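Local coordinates for L-methionine gamma-lyase (PDB 6LXU), which belongs to the pyridoxal-phosphate-dependent enzymes of the Cys/Met metabolism family and carries its cofactor covalently bound to a lysine, at residues K286-Y291 against S316-G321; N331-C336 against A389-G394; I349-S354 against G373-S378. One frame throughout, in Å; residues are numbered along the deposited sequence. Where two conformers were deposited one is given.

Contact 1: residues K286-Y291 against S316-G321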
ATOM      1  N   LYS A 286      -3.398  21.922  40.248  1.00 11.16           N
ATOM      2  CA  LYS A 286      -2.146  21.167  40.206  1.00 11.62           C
ATOM      3  C   LYS A 286      -1.190  21.551  39.080  1.00 10.70           C
ATOM      4  O   LYS A 286      -0.067  21.047  39.012  1.00 11.16           O
ATOM      5  CB  LYS A 286      -2.432  19.674  40.189  1.00 12.52           C
ATOM      6  CG  LYS A 286      -3.101  19.222  41.479  1.00 13.44           C
ATOM      7  CD  LYS A 286      -3.271  17.726  41.544  1.00 14.45           C
ATOM      8  CE  LYS A 286      -4.049  17.328  42.784  1.00 14.99           C
ATOM      9  NZ  LYS A 286      -4.338  15.883  42.797  1.00 15.88           N
ATOM     10  N   VAL A 287      -1.637  22.475  38.236  1.00 10.38           N
ATOM     11  CA  VAL A 287      -0.851  22.958  37.112  1.00 10.59           C
ATOM     12  C   VAL A 287      -0.391  24.350  37.498  1.00 11.05           C
ATOM     13  O   VAL A 287      -1.220  25.206  37.780  1.00 14.73           O
ATOM     14  CB  VAL A 287      -1.703  23.001  35.823  1.00 10.82           C
ATOM     15  CG1 VAL A 287      -0.916  23.625  34.675  1.00 11.19           C
ATOM     16  CG2 VAL A 287      -2.157  21.600  35.456  1.00 10.97           C
ATOM     17  N   GLU A 288       0.905  24.590  37.538  1.00 10.45           N
ATOM     18  CA  GLU A 288       1.360  25.920  37.956  1.00 10.76           C
ATOM     19  C   GLU A 288       1.508  26.895  36.807  1.00 10.06           C
ATOM     20  O   GLU A 288       1.426  28.110  37.010  1.00  9.83           O
ATOM     21  CB  GLU A 288       2.621  25.855  38.809  1.00 12.43           C
ATOM     22  CG  GLU A 288       3.884  25.547  38.066  1.00 12.78           C
ATOM     23  CD  GLU A 288       5.110  25.481  38.957  1.00 13.38           C
ATOM     24  OE1 GLU A 288       4.979  25.122  40.142  1.00 14.64           O
ATOM     25  OE2 GLU A 288       6.210  25.767  38.447  1.00 14.46           O
ATOM     26  N   LYS A 289       1.735  26.386  35.589  1.00  9.78           N
ATOM     27  CA  LYS A 289       1.924  27.258  34.443  1.00 10.35           C
ATOM     28  C   LYS A 289       1.557  26.524  33.167  1.00  9.15           C
ATOM     29  O   LYS A 289       1.823  25.328  33.061  1.00  9.10           O
ATOM     30  CB  LYS A 289       3.388  27.690  34.380  1.00 12.51           C
ATOM     31  CG  LYS A 289       3.720  28.747  33.347  1.00 14.90           C
ATOM     32  CD  LYS A 289       5.142  29.218  33.587  1.00 17.09           C
ATOM     33  CE  LYS A 289       5.559  30.282  32.607  1.00 19.47           C
ATOM     34  NZ  LYS A 289       7.015  30.556  32.695  1.00 21.31           N
ATOM     35  N   VAL A 290       0.971  27.252  32.225  1.00  8.63           N
ATOM     36  CA  VAL A 290       0.673  26.710  30.898  1.00  8.69           C
ATOM     37  C   VAL A 290       1.418  27.554  29.874  1.00  8.90           C
ATOM     38  O   VAL A 290       1.440  28.789  29.966  1.00  9.43           O
ATOM     39  CB  VAL A 290      -0.836  26.711  30.633  1.00  8.66           C
ATOM     40  CG1 VAL A 290      -1.134  26.250  29.199  1.00  8.65           C
ATOM     41  CG2 VAL A 290      -1.536  25.821  31.649  1.00  8.84           C
ATOM     42  N   TYR A 291       2.043  26.871  28.921  1.00  8.41           N
ATOM     43  CA  TYR A 291       2.689  27.474  27.771  1.00  8.65           C
ATOM     44  C   TYR A 291       1.773  27.285  26.567  1.00  8.20           C
ATOM     45  O   TYR A 291       1.543  26.144  26.117  1.00  8.15           O
ATOM     46  CB  TYR A 291       4.032  26.802  27.525  1.00  9.22           C
ATOM     47  CG  TYR A 291       4.985  26.953  28.679  1.00 10.12           C
ATOM     48  CD1 TYR A 291       5.739  28.120  28.830  1.00 11.02           C
ATOM     49  CD2 TYR A 291       5.131  25.953  29.636  1.00 10.73           C
ATOM     50  CE1 TYR A 291       6.611  28.274  29.889  1.00 11.70           C
ATOM     51  CE2 TYR A 291       6.000  26.106  30.710  1.00 11.26           C
ATOM     52  CZ  TYR A 291       6.728  27.277  30.820  1.00 11.71           C
ATOM     53  OH  TYR A 291       7.603  27.473  31.864  1.00 13.22           O
ATOM     54  N   SER A 316       2.161  23.038  26.316  1.00  7.90           N
ATOM     55  CA  SER A 316       3.003  22.485  27.374  1.00  8.35           C
ATOM     56  C   SER A 316       2.568  23.072  28.699  1.00  8.27           C
ATOM     57  O   SER A 316       1.965  24.142  28.758  1.00  8.61           O
ATOM     58  CB  SER A 316       4.477  22.732  27.134  1.00  8.81           C
ATOM     59  OG  SER A 316       4.884  22.065  25.959  1.00 10.26           O
ATOM     60  N   PHE A 317       2.843  22.354  29.772  1.00  8.38           N
ATOM     61  CA  PHE A 317       2.431  22.851  31.079  1.00  8.74           C
ATOM     62  C   PHE A 317       3.341  22.283  32.140  1.00  8.74           C
ATOM     63  O   PHE A 317       3.931  21.220  31.977  1.00  9.22           O
ATOM     64  CB  PHE A 317       0.947  22.563  31.363  1.00  9.20           C
ATOM     65  CG  PHE A 317       0.555  21.107  31.292  1.00  9.54           C
ATOM     66  CD1 PHE A 317       0.207  20.505  30.079  1.00  9.40           C
ATOM     67  CD2 PHE A 317       0.474  20.342  32.450  1.00  9.98           C
ATOM     68  CE1 PHE A 317      -0.180  19.172  30.033  1.00 10.01           C
ATOM     69  CE2 PHE A 317       0.088  19.012  32.409  1.00 10.46           C
ATOM     70  CZ  PHE A 317      -0.240  18.423  31.195  1.00 10.27           C
ATOM     71  N   GLU A 318       3.460  23.030  33.240  1.00  9.10           N
ATOM     72  CA  GLU A 318       4.304  22.638  34.375  1.00  9.48           C
ATOM     73  C   GLU A 318       3.428  22.167  35.515  1.00  9.64           C
ATOM     74  O   GLU A 318       2.611  22.928  36.034  1.00  9.79           O
ATOM     75  CB  GLU A 318       5.161  23.810  34.841  1.00 10.19           C
ATOM     76  CG  GLU A 318       6.217  23.446  35.884  1.00 11.00           C
ATOM     77  CD  GLU A 318       7.471  22.808  35.312  1.00 11.45           C
ATOM     78  OE1 GLU A 318       7.785  23.045  34.125  1.00 12.37           O
ATOM     79  OE2 GLU A 318       8.188  22.111  36.063  1.00 11.94           O
ATOM     80  N   LEU A 319       3.589  20.921  35.913  1.00  9.56           N
ATOM     81  CA  LEU A 319       2.927  20.416  37.099  1.00 10.29           C
ATOM     82  C   LEU A 319       3.670  20.912  38.340  1.00 10.89           C
ATOM     83  O   LEU A 319       4.894  20.808  38.411  1.00 11.24           O
ATOM     84  CB  LEU A 319       2.920  18.895  37.093  1.00 10.34           C
ATOM     85  CG  LEU A 319       2.080  18.276  35.979  1.00 10.63           C
ATOM     86  CD1 LEU A 319       2.413  16.800  35.848  1.00 11.12           C
ATOM     87  CD2 LEU A 319       0.606  18.492  36.251  1.00 11.12           C
ATOM     88  N   LYS A 320       2.937  21.446  39.320  1.00 11.93           N
ATOM     89  CA  LYS A 320       3.599  21.985  40.523  1.00 12.81           C
ATOM     90  C   LYS A 320       4.353  20.924  41.329  1.00 13.33           C
ATOM     91  O   LYS A 320       5.313  21.265  42.054  1.00 14.06           O
ATOM     92  CB  LYS A 320       2.608  22.748  41.403  1.00 13.46           C
ATOM     93  CG  LYS A 320       1.607  21.905  42.159  1.00 14.00           C
ATOM     94  CD  LYS A 320       0.533  22.805  42.744  1.00 14.58           C
ATOM     95  CE  LYS A 320      -0.291  22.106  43.798  1.00 15.11           C
ATOM     96  NZ  LYS A 320       0.361  22.156  45.140  1.00 15.37           N
ATOM     97  N   GLY A 321       3.941  19.659  41.195  1.00 13.10           N
ATOM     98  CA  GLY A 321       4.577  18.535  41.880  1.00 13.20           C
ATOM     99  C   GLY A 321       5.819  17.956  41.219  1.00 13.40           C
ATOM    100  O   GLY A 321       6.343  16.945  41.687  1.00 14.57           O
TER
HETATM  101  O   HOH W   1       1.380  18.788  40.195  1.00 13.34           O
HETATM  102  O   HOH W   2       7.811  25.846  33.920  1.00 17.70           O
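A classic beta bulge interrupts the antiparallel pairing of strand 287-291, an outermost strand of the C-terminal sheet, with strand 314-319: E288 and K289 both face E318. E288 N donates to E318 O (2.8 Å), and E318 N returns to K289 O at 2.8 Å. Beyond the bulge Y291 and S316 form a hydrogen-bonded pair, with Y291 N 2.7 Å from S316 O; at the other end K320 N donates to K286 O. On the face of V290 and F317, V287 CG1 packs against F317 CB at 3.9 Å, the two side chains crossing at about a right angle, while V290 CG2 meets the same CB. The face of K289, Y291, S316 and E318 is largely polar. From the bulge, E288 runs beside E318 in the same direction, so that E288 OE2 lies 3.5 Å from E318 CG, their carboxylate planes 39° apart. A water joins Y291 OH to E318 OE1, which also bonds T371, and E318 OE2 takes the backbone N-H of G373. E288 OE2 and E318 OE2 stay 4.8 Å apart, and these hydrogen bonds to E318 probably temper the repulsion between the like charges.

Contact 2: residues N331-C336 against A389-G394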
ATOM      1  N   ASN A 331       1.377   7.962  33.632  1.00 10.54           N
ATOM      2  CA  ASN A 331       1.150   6.530  33.868  1.00 11.22           C
ATOM      3  C   ASN A 331      -0.302   6.165  34.165  1.00 11.54           C
ATOM      4  O   ASN A 331      -0.672   4.993  34.057  1.00 12.97           O
ATOM      5  CB  ASN A 331       2.075   6.014  34.970  1.00 11.72           C
ATOM      6  CG  ASN A 331       3.519   5.953  34.526  1.00 12.04           C
ATOM      7  OD1 ASN A 331       3.818   6.023  33.332  1.00 12.71           O
ATOM      8  ND2 ASN A 331       4.431   5.847  35.481  1.00 13.08           N
ATOM      9  N   ASN A 332      -1.125   7.146  34.523  1.00 11.04           N
ATOM     10  CA  ASN A 332      -2.546   6.928  34.791  1.00 11.30           C
ATOM     11  C   ASN A 332      -3.487   7.274  33.643  1.00 11.22           C
ATOM     12  O   ASN A 332      -4.688   7.028  33.747  1.00 11.85           O
ATOM     13  CB  ASN A 332      -2.955   7.697  36.049  1.00 12.32           C
ATOM     14  CG  ASN A 332      -2.574   6.963  37.304  1.00 13.08           C
ATOM     15  OD1 ASN A 332      -3.281   6.046  37.717  1.00 15.47           O
ATOM     16  ND2 ASN A 332      -1.457   7.343  37.908  1.00 14.00           N
ATOM     17  N   LEU A 333      -2.962   7.849  32.556  1.00 10.75           N
ATOM     18  CA  LEU A 333      -3.832   8.239  31.435  1.00 10.77           C
ATOM     19  C   LEU A 333      -4.250   7.021  30.630  1.00 11.40           C
ATOM     20  O   LEU A 333      -3.458   6.102  30.429  1.00 12.58           O
ATOM     21  CB  LEU A 333      -3.155   9.285  30.552  1.00 10.32           C
ATOM     22  CG  LEU A 333      -2.846  10.604  31.276  1.00 10.15           C
ATOM     23  CD1 LEU A 333      -2.006  11.529  30.401  1.00  9.92           C
ATOM     24  CD2 LEU A 333      -4.118  11.290  31.733  1.00 10.24           C
ATOM     25  N   LYS A 334      -5.511   7.023  30.216  1.00 11.61           N
ATOM     26  CA  LYS A 334      -6.117   5.922  29.462  1.00 12.56           C
ATOM     27  C   LYS A 334      -6.480   6.264  28.020  1.00 11.93           C
ATOM     28  O   LYS A 334      -6.641   5.348  27.205  1.00 14.32           O
ATOM     29  CB  LYS A 334      -7.377   5.431  30.179  1.00 14.61           C
ATOM     30  CG  LYS A 334      -7.181   5.012  31.634  1.00 16.68           C
ATOM     31  CD  LYS A 334      -6.127   3.929  31.779  1.00 18.80           C
ATOM     32  CE  LYS A 334      -6.122   3.291  33.163  1.00 20.64           C
ATOM     33  NZ  LYS A 334      -5.665   4.236  34.215  1.00 22.47           N
ATOM     34  N   LEU A 335      -6.604   7.546  27.700  1.00  9.91           N
ATOM     35  CA  LEU A 335      -6.986   7.980  26.359  0.60  9.63           C
ATOM     36  C   LEU A 335      -5.782   8.595  25.654  1.00  9.02           C
ATOM     37  O   LEU A 335      -5.450   8.192  24.531  1.00  9.07           O
ATOM     38  CB  LEU A 335      -8.159   8.957  26.427  0.60  9.71           C
ATOM     39  CG  LEU A 335      -8.734   9.406  25.082  0.60  9.97           C
ATOM     40  CD1 LEU A 335      -9.220   8.208  24.282  0.60 10.25           C
ATOM     41  CD2 LEU A 335      -9.850  10.416  25.300  0.60  9.98           C
ATOM     42  N   CYS A 336      -5.125   9.557  26.299  1.00  8.35           N
ATOM     43  CA  CYS A 336      -3.900  10.138  25.776  1.00  8.30           C
ATOM     44  C   CYS A 336      -2.840   9.053  25.683  1.00  8.24           C
ATOM     45  O   CYS A 336      -2.709   8.240  26.609  1.00  9.83           O
ATOM     46  CB  CYS A 336      -3.398  11.215  26.726  1.00  8.35           C
ATOM     47  SG  CYS A 336      -4.554  12.563  27.079  1.00  8.86           S
ATOM     48  N   ALA A 389     -11.687  14.619  30.608  1.00  8.80           N
ATOM     49  CA  ALA A 389     -11.968  13.633  31.659  1.00  9.08           C
ATOM     50  C   ALA A 389     -10.746  12.775  31.950  1.00  9.04           C
ATOM     51  O   ALA A 389     -10.458  12.453  33.118  1.00  9.33           O
ATOM     52  CB  ALA A 389     -13.165  12.776  31.281  1.00  9.37           C
ATOM     53  N   ASP A 390     -10.004  12.407  30.907  1.00  8.60           N
ATOM     54  CA  ASP A 390      -8.802  11.616  31.089  1.00  8.65           C
ATOM     55  C   ASP A 390      -7.736  12.403  31.854  1.00  8.88           C
ATOM     56  O   ASP A 390      -7.164  11.895  32.810  1.00  9.10           O
ATOM     57  CB  ASP A 390      -8.268  11.144  29.722  1.00  8.59           C
ATOM     58  CG  ASP A 390      -7.165  10.123  29.825  1.00  9.02           C
ATOM     59  OD1 ASP A 390      -7.241   9.238  30.720  1.00  9.55           O
ATOM     60  OD2 ASP A 390      -6.241  10.151  28.973  1.00  8.68           O
ATOM     61  N   LEU A 391      -7.455  13.623  31.420  1.00  8.80           N
ATOM     62  CA  LEU A 391      -6.500  14.466  32.149  1.00  9.26           C
ATOM     63  C   LEU A 391      -6.942  14.702  33.594  1.00 10.01           C
ATOM     64  O   LEU A 391      -6.112  14.641  34.509  1.00 10.77           O
ATOM     65  CB  LEU A 391      -6.321  15.797  31.438  1.00  9.06           C
ATOM     66  CG  LEU A 391      -5.667  15.739  30.052  1.00  9.22           C
ATOM     67  CD1 LEU A 391      -5.816  17.069  29.336  1.00  9.39           C
ATOM     68  CD2 LEU A 391      -4.207  15.339  30.149  1.00  9.59           C
ATOM     69  N   GLU A 392      -8.230  14.960  33.794  1.00 10.29           N
ATOM     70  CA  GLU A 392      -8.755  15.222  35.138  1.00 11.50           C
ATOM     71  C   GLU A 392      -8.537  14.032  36.060  1.00 11.37           C
ATOM     72  O   GLU A 392      -8.037  14.220  37.185  1.00 11.56           O
ATOM     73  CB  GLU A 392     -10.234  15.604  35.071  1.00 12.89           C
ATOM     74  CG  GLU A 392     -10.942  15.787  36.418  1.00 14.92           C
ATOM     75  CD  GLU A 392     -10.307  16.807  37.337  1.00 17.96           C
ATOM     76  OE1 GLU A 392      -9.532  17.682  36.879  1.00 20.32           O
ATOM     77  OE2 GLU A 392     -10.588  16.732  38.559  1.00 21.73           O
ATOM     78  N   GLN A 393      -8.883  12.820  35.627  1.00 11.13           N
ATOM     79  CA  GLN A 393      -8.687  11.647  36.488  1.00 11.50           C
ATOM     80  C   GLN A 393      -7.211  11.380  36.742  1.00 11.47           C
ATOM     81  O   GLN A 393      -6.840  10.984  37.849  1.00 12.09           O
ATOM     82  CB  GLN A 393      -9.448  10.407  35.989  1.00 11.64           C
ATOM     83  CG  GLN A 393      -8.953   9.782  34.684  1.00 11.81           C
ATOM     84  CD  GLN A 393      -7.708   8.933  34.829  1.00 12.41           C
ATOM     85  OE1 GLN A 393      -7.418   8.384  35.902  1.00 13.65           O
ATOM     86  NE2 GLN A 393      -6.953   8.811  33.743  1.00 12.22           N
ATOM     87  N   GLY A 394      -6.348  11.623  35.752  1.00 11.18           N
ATOM     88  CA  GLY A 394      -4.917  11.471  35.948  1.00 11.19           C
ATOM     89  C   GLY A 394      -4.361  12.477  36.944  1.00 11.14           C
ATOM     90  O   GLY A 394      -3.533  12.137  37.809  1.00 11.75           O
TER
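The carboxylate of D390 reaches from helix 384-396 to the turn that follows helix 322-332 and gathers three successive backbone N-H groups, those of K334, L335 and C336. With CG anti to the backbone N (chi1 -170°), the acid is directed off the helix into this curve of chain. K334 N donates to D390 OD1 (2.9 Å) in an almost straight bond that uses the syn lone pair of that oxygen. D390 OD2 takes the other two: L335 N comes from above the carboxylate plane at 2.9 Å, whereas C336 N arrives nearly along the C-O axis at 3.0 Å.

Q393, one helical turn further on, folds back beside D390. Its chain bends at chi2 (78°), which brings NE2 to N332 O (2.9 Å) and also to D390 OD1 (3.1 Å), both acceptors lying close to the amide plane. N332 O is gripped from opposite faces of its carbonyl plane, by Q393 NE2 on one and K334 NZ on the other. One amide nitrogen thus links the acid to the last residue of helix 322-332 and should help fix the rotation of the carboxylate.

Beside these polar bonds L333 crosses D390 obliquely. Its CD2 lies 3.3 Å from D390 O and also approaches the CA of G394. L391 CD2 meets C336 SG at 4.2 Å, and L391 continues onto I277 and F280 of helix 263-282. The cluster of N-H groups should favour a charged carboxylate at D390. The motif is a buried helix-borne aspartate that binds three consecutive main-chain N-H groups of a loop, fastening the last helix of the chain to the connection between helix 322-332 and strand 337-338.

Contact 3: residues I349-S354 against G373-S378. With NO3 (nitrate ion), chain C.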
ATOM      1  N   ILE A 349       1.120  12.535  24.378  1.00  6.38           N
ATOM      2  CA  ILE A 349       1.649  13.241  25.548  1.00  7.00           C
ATOM      3  C   ILE A 349       3.020  12.689  25.904  1.00  7.34           C
ATOM      4  O   ILE A 349       3.293  11.492  25.721  1.00  7.30           O
ATOM      5  CB  ILE A 349       0.643  13.158  26.712  1.00  7.11           C
ATOM      6  CG1 ILE A 349       0.950  14.174  27.825  1.00  7.29           C
ATOM      7  CG2 ILE A 349       0.531  11.749  27.268  1.00  7.34           C
ATOM      8  CD1 ILE A 349      -0.117  14.233  28.893  1.00  7.65           C
ATOM      9  N   GLN A 350       3.899  13.565  26.395  1.00  8.07           N
ATOM     10  CA  GLN A 350       5.232  13.175  26.836  0.50  8.77           C
ATOM     11  C   GLN A 350       5.662  14.026  28.027  1.00  8.64           C
ATOM     12  O   GLN A 350       5.237  15.177  28.155  1.00  8.48           O
ATOM     13  CB  GLN A 350       6.242  13.319  25.697  0.50  9.85           C
ATOM     14  CG  GLN A 350       6.227  14.644  24.966  0.50 10.86           C
ATOM     15  CD  GLN A 350       7.348  14.723  23.956  0.50 11.84           C
ATOM     16  OE1 GLN A 350       8.452  15.128  24.292  0.50 13.33           O
ATOM     17  NE2 GLN A 350       7.073  14.328  22.714  0.50 12.44           N
ATOM     18  N   HIS A 351       6.536  13.459  28.854  1.00  8.34           N
ATOM     19  CA  HIS A 351       7.117  14.120  30.023  1.00  8.72           C
ATOM     20  C   HIS A 351       8.617  14.098  29.776  1.00  8.80           C
ATOM     21  O   HIS A 351       9.270  13.093  30.073  1.00  8.88           O
ATOM     22  CB  HIS A 351       6.722  13.350  31.279  1.00  8.95           C
ATOM     23  CG  HIS A 351       7.365  13.857  32.531  1.00  9.17           C
ATOM     24  ND1 HIS A 351       8.032  13.031  33.410  1.00  9.49           N
ATOM     25  CD2 HIS A 351       7.422  15.103  33.054  1.00  9.32           C
ATOM     26  CE1 HIS A 351       8.469  13.757  34.427  1.00  9.63           C
ATOM     27  NE2 HIS A 351       8.118  15.014  34.233  1.00  9.40           N
ATOM     28  N   PRO A 352       9.167  15.167  29.171  1.00  9.41           N
ATOM     29  CA  PRO A 352      10.553  15.068  28.713  1.00  9.99           C
ATOM     30  C   PRO A 352      11.573  14.674  29.787  1.00 10.24           C
ATOM     31  O   PRO A 352      12.512  13.920  29.489  1.00 10.89           O
ATOM     32  CB  PRO A 352      10.842  16.456  28.157  1.00 10.50           C
ATOM     33  CG  PRO A 352       9.528  16.972  27.722  1.00 11.12           C
ATOM     34  CD  PRO A 352       8.504  16.370  28.626  1.00  9.88           C
ATOM     35  N   ALA A 353      11.386  15.132  31.026  1.00 10.18           N
ATOM     36  CA  ALA A 353      12.380  14.851  32.069  1.00 10.74           C
ATOM     37  C   ALA A 353      12.560  13.361  32.326  1.00 11.19           C
ATOM     38  O   ALA A 353      13.677  12.938  32.627  1.00 12.31           O
ATOM     39  CB  ALA A 353      12.031  15.578  33.370  1.00 10.90           C
ATOM     40  N   SER A 354      11.492  12.571  32.222  1.00 10.98           N
ATOM     41  CA  SER A 354      11.577  11.127  32.435  1.00 10.85           C
ATOM     42  C   SER A 354      11.658  10.306  31.154  1.00 11.01           C
ATOM     43  O   SER A 354      11.906   9.101  31.233  1.00 11.82           O
ATOM     44  CB  SER A 354      10.382  10.633  33.242  1.00 10.72           C
ATOM     45  OG  SER A 354       9.179  10.721  32.489  1.00 10.59           O
ATOM     46  N   GLY A 373       8.651  19.254  36.047  1.00 10.36           N
ATOM     47  CA  GLY A 373       7.212  19.082  35.901  1.00  9.83           C
ATOM     48  C   GLY A 373       6.652  19.360  34.515  1.00  9.27           C
ATOM     49  O   GLY A 373       5.444  19.375  34.355  1.00  9.26           O
ATOM     50  N   LEU A 374       7.520  19.577  33.532  1.00  9.02           N
ATOM     51  CA  LEU A 374       7.061  19.964  32.194  1.00  9.20           C
ATOM     52  C   LEU A 374       6.450  18.779  31.445  1.00  8.71           C
ATOM     53  O   LEU A 374       7.085  17.734  31.313  1.00  8.82           O
ATOM     54  CB  LEU A 374       8.208  20.553  31.390  1.00 10.20           C
ATOM     55  CG  LEU A 374       7.831  21.228  30.065  1.00 11.11           C
ATOM     56  CD1 LEU A 374       7.054  22.515  30.276  1.00 11.72           C
ATOM     57  CD2 LEU A 374       9.090  21.499  29.261  1.00 12.16           C
ATOM     58  N   VAL A 375       5.226  18.975  30.963  1.00  8.32           N
ATOM     59  CA  VAL A 375       4.501  17.982  30.158  1.00  8.31           C
ATOM     60  C   VAL A 375       4.153  18.648  28.830  1.00  8.17           C
ATOM     61  O   VAL A 375       3.730  19.807  28.798  1.00  8.13           O
ATOM     62  CB  VAL A 375       3.247  17.502  30.902  1.00  8.69           C
ATOM     63  CG1 VAL A 375       2.442  16.526  30.039  1.00  8.82           C
ATOM     64  CG2 VAL A 375       3.643  16.860  32.228  1.00  8.97           C
ATOM     65  N   ARG A 376       4.368  17.911  27.730  1.00  7.97           N
ATOM     66  CA  ARG A 376       4.015  18.379  26.380  1.00  8.29           C
ATOM     67  C   ARG A 376       2.846  17.560  25.838  1.00  7.40           C
ATOM     68  O   ARG A 376       2.911  16.327  25.797  1.00  7.35           O
ATOM     69  CB  ARG A 376       5.194  18.261  25.422  1.00  9.78           C
ATOM     70  CG  ARG A 376       4.987  19.101  24.173  1.00 12.44           C
ATOM     71  CD  ARG A 376       6.033  18.880  23.111  1.00 14.43           C
ATOM     72  NE  ARG A 376       5.667  17.744  22.288  1.00 16.43           N
ATOM     73  CZ  ARG A 376       6.095  17.516  21.047  1.00 17.58           C
ATOM     74  NH1 ARG A 376       6.956  18.357  20.453  1.00 19.07           N
ATOM     75  NH2 ARG A 376       5.665  16.446  20.393  1.00 18.67           N
ATOM     76  N   LEU A 377       1.789  18.255  25.441  1.00  6.84           N
ATOM     77  CA  LEU A 377       0.567  17.637  24.959  1.00  6.65           C
ATOM     78  C   LEU A 377       0.305  18.041  23.507  1.00  6.38           C
ATOM     79  O   LEU A 377       0.223  19.234  23.179  1.00  6.76           O
ATOM     80  CB  LEU A 377      -0.584  18.097  25.845  1.00  6.93           C
ATOM     81  CG  LEU A 377      -1.956  17.507  25.569  1.00  7.15           C
ATOM     82  CD1 LEU A 377      -1.986  16.031  25.897  1.00  7.23           C
ATOM     83  CD2 LEU A 377      -3.015  18.237  26.384  1.00  7.35           C
ATOM     84  N   SER A 378       0.179  17.035  22.630  1.00  6.00           N
ATOM     85  CA  SER A 378      -0.304  17.231  21.255  1.00  5.93           C
ATOM     86  C   SER A 378      -1.787  16.894  21.254  1.00  5.78           C
ATOM     87  O   SER A 378      -2.165  15.717  21.348  1.00  5.81           O
ATOM     88  CB  SER A 378       0.445  16.318  20.298  1.00  5.98           C
ATOM     89  OG  SER A 378      -0.132  16.379  18.997  1.00  6.10           O
TER
HETATM   90  N   NO3 C 502       8.489  15.457  18.992  1.00 20.71           N
HETATM   91  O1  NO3 C 502       7.607  15.593  18.159  1.00 22.12           O
HETATM   92  O2  NO3 C 502       9.447  16.282  19.022  1.00 18.84           O
HETATM   93  O3  NO3 C 502       8.440  14.503  19.821  1.00 19.78           O
HETATM   94  O   HOH W   3       9.777  17.298  31.837  1.00 11.60           O
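Q350 NE2 lies over one face of the R376 guanidinium, the amide and guanidinium planes 38° apart, and near the plane at the guanidinium edge sits O1 of a nitrate ion, probably from the crystallisation liquor. Q350 NE2 and R376 NH2, 3.4 Å apart, are both donors and do not bond each other; in the Q350 conformer given here, one of two deposited, they share the nitrate instead. In this conformer Q350 NE2 donates to nitrate O3 at 3.2 Å, and R376 NH2 makes a weak bond to nitrate O1 at 3.1 Å. The R376 chain bends at chi3 (85°) on its way to the ion, while R376 NH1 bonds N161 and S341 N adds another donor to the nitrate.

The H351 ring turns its edge to the other strand: L374 O lies near the ring plane, 3.2 Å from H351 CD2. H351 ND1 is hydrogen-bonded with S354 OG, and NE2 with D372 O, so both ring nitrogens are engaged and the rotation of the ring is fixed. A water bridges L374 O to A353 N, where the chain leaves the sheet.

Between these groups the backbones of Q350 and R376 form an antiparallel hydrogen-bonded pair, R376 N reaching Q350 O at 2.9 Å. On the face bearing I349 and L377, I349 CG1 packs 3.6 Å from V375 CG1, and I349 CD1 meets L377 CD1. Helix 322-332 lies against this face, with L330 touching I349 and H351. Strand 374-378 is flanked in the sheet by strands 348-350 and 314-319, and strand 337-338 lies beyond 348-350.

In the fold
From the N terminus, contact 1 comes first, closing a loop of 24 residues between strands 287-291 and 314-319. The chain then runs through helix 322-332 into contact 2, whose second segment follows 52 residues later on helix 384-396. Contact 3 is nested inside that loop, whereas contact 1 precedes both in series. Contacts 1 and 3 belong to one sheet, since strands 314-319 and 374-378 are neighbours joined by backbone pairs such as F317 with V375. Contact 2 lies against this sheet from both its segments: L333 and C336 pack on I349, and L391 of the helix on L377. Contacts 1 and 2 do not touch: their centres are about 16 Å apart and their nearest atoms about 5 Å.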